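Local structure of ornithine carbamoyltransferase (Giardia intestinalis, 3GRF) at residues Ala165-Ser170 with Phe263-Ala268; Asn172-Asp177 with Val237-Ser242; Lys197-Ile202 with Lys258-Phe263. The protein probably catalyses the transfer of a carbamoyl group between carbamoyl phosphate and ornithine, a reaction used in arginine breakdown. All blocks are in the same frame, centred on the assembly; numbering follows the deposited sequence.

Contact 1: Ala165-Ser170 with Phe263-Ala268; sequences AYCGDS and FQVDDA
Strand 164-167 is the central strand of the five-stranded parallel sheet in the Asp/Orn-binding domain, and at its C-terminal end Cys167 and Gly168 meet Phe263 and Val265 in the loop that runs into helix 267-270. The two backbones come closest at Gly168 and Phe263, whose CA atoms are 5.3 Å apart. Cys167 offers its CB: this atom lies 3.7 Å from CG2 of Val265 and 3.9 Å from the backbone O of Phe263. With chi1 near -82°, the sulfur stands beside the backbone N of Cys167, and SG is taken up by a disulfide to Cys228 at the start of helix 228-232. Val265 also touches Val238 and Thr240 of the adjoining strand 237-240.

One residue further on, the CB of Phe263 sits 4.0 Å from the N of Gly168, over bare main chain. The backbone angles of Gly168 (phi 121°, psi -159°) would press a CB against the preceding carbonyl oxygen, which explains a glycine at this bend. Within the 165-170 segment, Ser170 OG donates to Gly168 O at 2.9 Å, approaching from well above the carbonyl plane, and Asp169 OD2 forms a salt bridge with Arg256.

The two segments bury 157 Å² between them, and every touching residue is buried. Close approach here therefore rests on van der Waals fit between main chain and small side-chain groups, and the covalent tie to Cys228 probably restrains the Cys167 side chain that packs on Val265.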
# COMPACT_ATOMS: atom_id res chain seq x y z
N ALA A 165 -27.20 26.12 4.49
CA ALA A 165 -28.13 25.27 5.28
C ALA A 165 -27.80 23.77 5.23
O ALA A 165 -27.48 23.27 4.17
CB ALA A 165 -29.59 25.49 4.83
N TYR A 166 -27.88 23.10 6.39
CA TYR A 166 -27.67 21.67 6.50
C TYR A 166 -29.07 21.09 6.70
O TYR A 166 -29.83 21.64 7.50
CB TYR A 166 -26.76 21.24 7.68
CG TYR A 166 -26.72 19.74 7.72
CD1 TYR A 166 -27.66 18.99 8.49
CD2 TYR A 166 -25.85 19.05 6.91
CE1 TYR A 166 -27.67 17.60 8.41
CE2 TYR A 166 -25.85 17.67 6.84
CZ TYR A 166 -26.78 16.95 7.58
OH TYR A 166 -26.79 15.58 7.53
N CYS A 167 -29.45 20.06 5.93
CA CYS A 167 -30.79 19.45 6.07
C CYS A 167 -30.61 18.01 6.46
O CYS A 167 -29.75 17.34 5.91
CB CYS A 167 -31.63 19.54 4.78
SG CYS A 167 -32.45 21.12 4.55
N GLY A 168 -31.44 17.52 7.39
CA GLY A 168 -31.37 16.11 7.71
C GLY A 168 -31.07 15.82 9.16
O GLY A 168 -31.31 16.66 10.04
N ASP A 169 -30.58 14.61 9.39
CA ASP A 169 -30.12 14.17 10.69
C ASP A 169 -28.95 14.99 11.16
O ASP A 169 -27.84 14.94 10.57
CB ASP A 169 -29.68 12.72 10.66
CG ASP A 169 -29.41 12.17 12.03
OD1 ASP A 169 -29.49 12.94 13.02
OD2 ASP A 169 -29.14 10.96 12.12
N SER A 170 -29.19 15.74 12.24
CA SER A 170 -28.26 16.77 12.60
C SER A 170 -27.57 16.48 13.90
O SER A 170 -26.81 17.31 14.42
CB SER A 170 -28.94 18.15 12.55
OG SER A 170 -29.32 18.42 11.20
N PHE A 263 -37.40 16.05 5.68
CA PHE A 263 -36.13 16.74 5.51
C PHE A 263 -35.33 16.29 4.35
O PHE A 263 -34.14 16.61 4.24
CB PHE A 263 -35.31 16.74 6.80
CG PHE A 263 -35.93 17.60 7.83
CD1 PHE A 263 -35.61 18.95 7.92
CD2 PHE A 263 -36.93 17.10 8.64
CE1 PHE A 263 -36.23 19.76 8.85
CE2 PHE A 263 -37.57 17.91 9.58
CZ PHE A 263 -37.24 19.24 9.68
N GLN A 264 -36.00 15.58 3.45
CA GLN A 264 -35.41 15.17 2.18
C GLN A 264 -35.19 16.41 1.35
O GLN A 264 -36.11 17.22 1.21
CB GLN A 264 -36.39 14.28 1.45
CG GLN A 264 -35.93 13.88 0.05
CD GLN A 264 -36.75 12.77 -0.48
OE1 GLN A 264 -37.87 12.98 -0.91
NE2 GLN A 264 -36.24 11.56 -0.41
N VAL A 265 -34.00 16.59 0.78
CA VAL A 265 -33.83 17.73 -0.12
C VAL A 265 -34.43 17.39 -1.51
O VAL A 265 -33.83 16.66 -2.28
CB VAL A 265 -32.36 18.28 -0.20
CG1 VAL A 265 -32.30 19.45 -1.09
CG2 VAL A 265 -31.81 18.67 1.19
N ASP A 266 -35.62 17.91 -1.79
CA ASP A 266 -36.29 17.73 -3.10
C ASP A 266 -36.35 19.03 -3.94
O ASP A 266 -35.70 20.04 -3.61
CB ASP A 266 -37.70 17.09 -2.91
CG ASP A 266 -38.65 17.96 -2.06
OD1 ASP A 266 -39.71 17.46 -1.70
OD2 ASP A 266 -38.39 19.13 -1.74
N ASP A 267 -37.13 19.01 -5.03
CA ASP A 267 -37.20 20.15 -5.95
C ASP A 267 -37.86 21.35 -5.26
O ASP A 267 -37.48 22.50 -5.50
CB ASP A 267 -37.99 19.78 -7.22
CG ASP A 267 -37.22 18.88 -8.22
OD1 ASP A 267 -36.00 18.68 -8.13
OD2 ASP A 267 -37.87 18.38 -9.17
N ALA A 268 -38.87 21.08 -4.40
CA ALA A 268 -39.57 22.17 -3.70
C ALA A 268 -38.67 22.81 -2.66
O ALA A 268 -38.78 24.01 -2.37
CB ALA A 268 -40.83 21.65 -3.00

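Contact 2: Asn172-Asp177 with Val237-Ser242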
# COMPACT_ATOMS: atom_id res chain seq x y z
N ASN A 172 -24.89 14.65 14.26
CA ASN A 172 -24.14 14.08 13.20
C ASN A 172 -22.79 14.75 13.17
O ASN A 172 -22.70 15.98 13.15
CB ASN A 172 -24.94 14.30 11.90
CG ASN A 172 -24.20 13.91 10.64
OD1 ASN A 172 -22.98 13.75 10.59
ND2 ASN A 172 -24.95 13.88 9.56
N ASN A 173 -21.74 14.00 13.15
CA ASN A 173 -20.38 14.52 13.17
C ASN A 173 -20.07 15.47 12.01
O ASN A 173 -19.25 16.39 12.15
CB ASN A 173 -19.40 13.35 13.21
CG ASN A 173 -19.29 12.62 11.90
OD1 ASN A 173 -20.23 12.00 11.43
ND2 ASN A 173 -18.11 12.70 11.29
N VAL A 174 -20.70 15.21 10.87
CA VAL A 174 -20.54 16.05 9.67
C VAL A 174 -21.23 17.40 9.90
O VAL A 174 -20.65 18.44 9.60
CB VAL A 174 -20.95 15.29 8.34
CG1 VAL A 174 -21.42 16.25 7.23
CG2 VAL A 174 -19.76 14.42 7.81
N THR A 175 -22.46 17.40 10.43
CA THR A 175 -23.21 18.61 10.79
C THR A 175 -22.46 19.42 11.85
O THR A 175 -22.30 20.61 11.67
CB THR A 175 -24.61 18.27 11.31
OG1 THR A 175 -25.17 17.25 10.47
CG2 THR A 175 -25.52 19.49 11.32
N TYR A 176 -21.98 18.75 12.91
CA TYR A 176 -21.11 19.37 13.92
C TYR A 176 -19.97 20.13 13.30
O TYR A 176 -19.73 21.28 13.62
CB TYR A 176 -20.53 18.33 14.88
CG TYR A 176 -21.60 17.61 15.69
CD1 TYR A 176 -21.27 16.54 16.50
CD2 TYR A 176 -22.96 18.00 15.61
CE1 TYR A 176 -22.25 15.84 17.25
CE2 TYR A 176 -23.97 17.31 16.37
CZ TYR A 176 -23.60 16.25 17.17
OH TYR A 176 -24.58 15.58 17.91
N ASP A 177 -19.24 19.47 12.42
CA ASP A 177 -18.05 20.13 11.88
C ASP A 177 -18.39 21.24 10.86
O ASP A 177 -17.64 22.20 10.73
CB ASP A 177 -17.07 19.07 11.31
CG ASP A 177 -15.67 19.14 11.91
OD1 ASP A 177 -15.39 19.91 12.85
OD2 ASP A 177 -14.81 18.41 11.41
N VAL A 237 -26.42 27.65 -0.19
CA VAL A 237 -25.85 26.30 -0.20
C VAL A 237 -26.86 25.45 0.54
O VAL A 237 -27.29 25.84 1.63
CB VAL A 237 -24.51 26.16 0.56
CG1 VAL A 237 -23.99 24.67 0.46
CG2 VAL A 237 -23.48 27.15 0.02
N VAL A 238 -27.21 24.32 -0.06
CA VAL A 238 -27.99 23.32 0.66
C VAL A 238 -27.22 22.00 0.72
O VAL A 238 -26.90 21.39 -0.29
CB VAL A 238 -29.34 23.06 -0.01
CG1 VAL A 238 -30.14 21.98 0.79
CG2 VAL A 238 -30.14 24.37 -0.12
N TYR A 239 -26.97 21.54 1.94
CA TYR A 239 -26.03 20.46 2.09
C TYR A 239 -26.81 19.41 2.84
O TYR A 239 -27.56 19.74 3.75
CB TYR A 239 -24.83 20.99 2.88
CG TYR A 239 -23.60 20.11 3.00
CD1 TYR A 239 -23.65 18.85 3.58
CD2 TYR A 239 -22.39 20.59 2.62
CE1 TYR A 239 -22.52 18.08 3.74
CE2 TYR A 239 -21.26 19.87 2.79
CZ TYR A 239 -21.33 18.59 3.32
OH TYR A 239 -20.18 17.87 3.48
N THR A 240 -26.67 18.16 2.42
CA THR A 240 -27.25 17.04 3.16
C THR A 240 -26.33 15.85 3.15
O THR A 240 -25.31 15.85 2.45
CB THR A 240 -28.66 16.70 2.65
OG1 THR A 240 -29.28 15.78 3.57
CG2 THR A 240 -28.62 16.13 1.25
N ASP A 241 -26.61 14.85 3.97
CA ASP A 241 -25.80 13.64 3.88
C ASP A 241 -26.55 12.43 4.39
O ASP A 241 -27.68 12.57 4.82
CB ASP A 241 -24.37 13.85 4.48
CG ASP A 241 -24.27 13.56 5.99
OD1 ASP A 241 -23.23 13.05 6.41
OD2 ASP A 241 -25.20 13.86 6.75
N SER A 242 -25.90 11.28 4.31
CA SER A 242 -26.51 9.99 4.45
C SER A 242 -27.36 9.91 5.71
O SER A 242 -26.91 10.26 6.79
CB SER A 242 -25.41 8.93 4.46
OG SER A 242 -25.89 7.72 5.01
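Val174, in the first turn of helix 173-185, and Asp241, just beyond strand 237-240, mark the nearest backbone approach, with CA atoms 8.2 Å apart. At that spacing the gap is bridged by side chains. Asn172, at the N-cap position, supplies the polar link: its ND2 donates to Asp241 OD2 at 2.8 Å. The N-H...O angle of 133° shows a bent bond, yet its planar geometry is good, because OD2 lies close to the amide plane of Asn172, the syn lone pair receives the proton, and the amide and carboxylate planes are only 23° apart. A chi1 of 173° sets the amide of Asn172 away from its own N and across to Asp241, while OD1 takes the capping bond from Val174 N at 2.7 Å. Both ends of one amide are thus engaged, and ND2 also donates to Asp169 O. Asp241 OD2 is held by Tyr166 OH as well as by ND2 of Asn172, with Tyr166 the stronger partner.

Strand 164-167, helix 173-185 and the neighbouring parallel strand 237-240 belong to the Rossmann-like Asp/Orn-binding domain, where a helix starts beside the C-terminal ends of the strands. Asp241 leads toward residues 245-252, which are not modelled and probably correspond to the loop that closes over the substrate in other ornithine carbamoyltransferases.

Val174 packs against the Asp241 carboxylate and Tyr239. Its CB lies 3.7 Å from Asp241 OD1, and CG1 approaches CE1 of Tyr239 obliquely at 4.1 Å, the two side chains crossing at about a right angle. Tyr239 OH is hydrogen-bonded to Asp141 of helix 135-151.

Contact 3: Lys197-Ile202 with Lys258-Phe263; sequences KDFKPI and KVLTPF
Phe199 presents one ring face to Val259 in a CH-pi contact, while Leu260 meets the same ring obliquely. The ring belongs to the loop between strand 188-192 and helix 203-216 of the parallel-sheet Asp/Orn-binding domain, and it packs on helix 256-260. The evidence for face-on placement is direct: Val259 CG2 lies 3.7 Å from the centroid of the Phe199 ring and only 11° off the ring normal. Val259 and Phe199 extend from opposite directions, so the methyl is delivered straight onto the face; the other branch, CG1, reaches the rim at CZ of Phe199, 4.0 Å away.

Leu260 comes crosswise, at about a right angle to the Phe199 side chain. Each of its methyls meets one of two adjacent ring atoms, CD1 at 3.8 Å from CD2 of Phe199 and CD2 at 3.9 Å from CE2 of Phe199. The torsions of Val259 and Leu260 fall away from staggered values, so the exact settings of these methyls deserve some caution, although the overall placement does not depend on one atom.

In Phe199, CG stands beside the backbone N and anti to the carbonyl carbon (chi1 -61°), which turns the ring out of the loop toward the helix. More than half of the 149 Å² buried here comes from Phe199. Within the loop, His196 adds an edge-to-face contact to its ring. A second meeting of loop and helix is made by Val259, which touches Pro194. Within the 258-263 segment, Phe263 N donates to Leu260 O at 2.7 Å.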
# COMPACT_ATOMS: atom_id res chain seq x y z
N LYS A 197 -35.17 15.11 19.85
CA LYS A 197 -33.92 15.13 20.60
C LYS A 197 -32.81 14.35 19.91
O LYS A 197 -31.66 14.78 19.93
CB LYS A 197 -34.16 14.63 22.05
CG LYS A 197 -35.39 15.26 22.72
CD LYS A 197 -35.04 16.17 23.92
CE LYS A 197 -35.50 17.64 23.71
NZ LYS A 197 -36.12 18.33 24.92
N ASP A 198 -33.15 13.22 19.28
CA ASP A 198 -32.15 12.32 18.64
C ASP A 198 -31.64 12.77 17.26
O ASP A 198 -30.81 12.12 16.66
CB ASP A 198 -32.71 10.90 18.47
CG ASP A 198 -33.15 10.29 19.78
OD1 ASP A 198 -32.62 10.68 20.83
OD2 ASP A 198 -34.03 9.40 19.74
N PHE A 199 -32.16 13.88 16.75
CA PHE A 199 -31.85 14.30 15.39
C PHE A 199 -31.42 15.77 15.36
O PHE A 199 -31.27 16.32 14.29
CB PHE A 199 -33.05 14.05 14.45
CG PHE A 199 -33.45 12.56 14.35
CD1 PHE A 199 -34.26 11.98 15.32
CD2 PHE A 199 -32.99 11.76 13.31
CE1 PHE A 199 -34.60 10.61 15.26
CE2 PHE A 199 -33.32 10.41 13.23
CZ PHE A 199 -34.15 9.84 14.21
N LYS A 200 -31.23 16.38 16.53
CA LYS A 200 -30.80 17.78 16.61
C LYS A 200 -29.33 17.85 16.96
O LYS A 200 -28.82 16.95 17.60
CB LYS A 200 -31.57 18.53 17.70
CG LYS A 200 -33.08 18.53 17.60
CD LYS A 200 -33.62 19.19 18.84
CE LYS A 200 -35.08 19.38 18.71
NZ LYS A 200 -35.59 20.48 19.57
N PRO A 201 -28.64 18.96 16.63
CA PRO A 201 -27.27 19.13 17.11
C PRO A 201 -27.21 19.06 18.63
O PRO A 201 -28.16 19.39 19.31
CB PRO A 201 -26.91 20.54 16.67
CG PRO A 201 -27.85 20.89 15.63
CD PRO A 201 -29.10 20.11 15.84
N ILE A 202 -26.07 18.65 19.15
CA ILE A 202 -25.92 18.54 20.60
C ILE A 202 -25.62 19.93 21.19
O ILE A 202 -24.94 20.73 20.53
CB ILE A 202 -24.87 17.42 20.88
CG1 ILE A 202 -25.46 16.35 21.76
CG2 ILE A 202 -23.54 17.94 21.32
CD1 ILE A 202 -26.46 15.54 21.01
N LYS A 258 -39.48 7.88 9.00
CA LYS A 258 -40.71 8.63 9.23
C LYS A 258 -40.38 10.01 9.82
O LYS A 258 -41.00 11.02 9.46
CB LYS A 258 -41.71 7.85 10.11
CG LYS A 258 -41.08 7.16 11.30
CD LYS A 258 -42.06 7.08 12.45
CE LYS A 258 -41.30 7.16 13.78
NZ LYS A 258 -41.78 6.09 14.71
N VAL A 259 -39.35 10.05 10.66
CA VAL A 259 -38.92 11.34 11.23
C VAL A 259 -38.12 12.19 10.20
O VAL A 259 -38.29 13.39 10.13
CB VAL A 259 -38.28 11.16 12.68
CG1 VAL A 259 -37.93 9.71 12.94
CG2 VAL A 259 -37.09 12.02 12.91
N LEU A 260 -37.32 11.53 9.36
CA LEU A 260 -36.40 12.18 8.43
C LEU A 260 -37.04 12.63 7.11
O LEU A 260 -36.56 13.56 6.47
CB LEU A 260 -35.23 11.24 8.13
CG LEU A 260 -33.80 11.40 8.71
CD1 LEU A 260 -33.57 12.63 9.65
CD2 LEU A 260 -33.30 10.08 9.31
N THR A 261 -38.12 11.97 6.70
CA THR A 261 -38.68 12.21 5.35
C THR A 261 -39.06 13.66 5.03
O THR A 261 -38.86 14.08 3.88
CB THR A 261 -39.89 11.29 5.07
OG1 THR A 261 -39.44 9.94 5.03
CG2 THR A 261 -40.52 11.63 3.71
N PRO A 262 -39.65 14.42 6.00
CA PRO A 262 -39.86 15.85 5.76
C PRO A 262 -38.57 16.68 5.54
O PRO A 262 -38.66 17.88 5.23
CB PRO A 262 -40.61 16.32 7.03
CG PRO A 262 -41.12 15.11 7.66
CD PRO A 262 -40.21 13.99 7.29
N PHE A 263 -37.40 16.05 5.68
CA PHE A 263 -36.13 16.74 5.51
C PHE A 263 -35.33 16.29 4.35
O PHE A 263 -34.14 16.61 4.24
CB PHE A 263 -35.31 16.74 6.80
CG PHE A 263 -35.93 17.60 7.83
CD1 PHE A 263 -35.61 18.95 7.92
CD2 PHE A 263 -36.93 17.10 8.64
CE1 PHE A 263 -36.23 19.76 8.85
CE2 PHE A 263 -37.57 17.91 9.58
CZ PHE A 263 -37.24 19.24 9.68

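The three contacts cluster in the Asp/Orn-binding domain: the centre of contact 1 lies about 10 Å from those of contacts 2 and 3, which are about 12 Å from each other. Contact 1 uses strand 164-167 and contact 2 strand 237-240, neighbours in the sheet, and a probable hydrogen bond between Cys167 O and Thr240 OG1 (2.9 Å) joins the two. Contact 3 shares Phe263 with contact 1, and Ser170 N is 3.0 Å from Phe199 O, a probable hydrogen bond. Contacts 2 and 3 meet where Tyr176 OH comes within 3.5 Å of Ile202 CB. No substrate is bound; segment 237-242 ends just before the unmodelled residues 245-252.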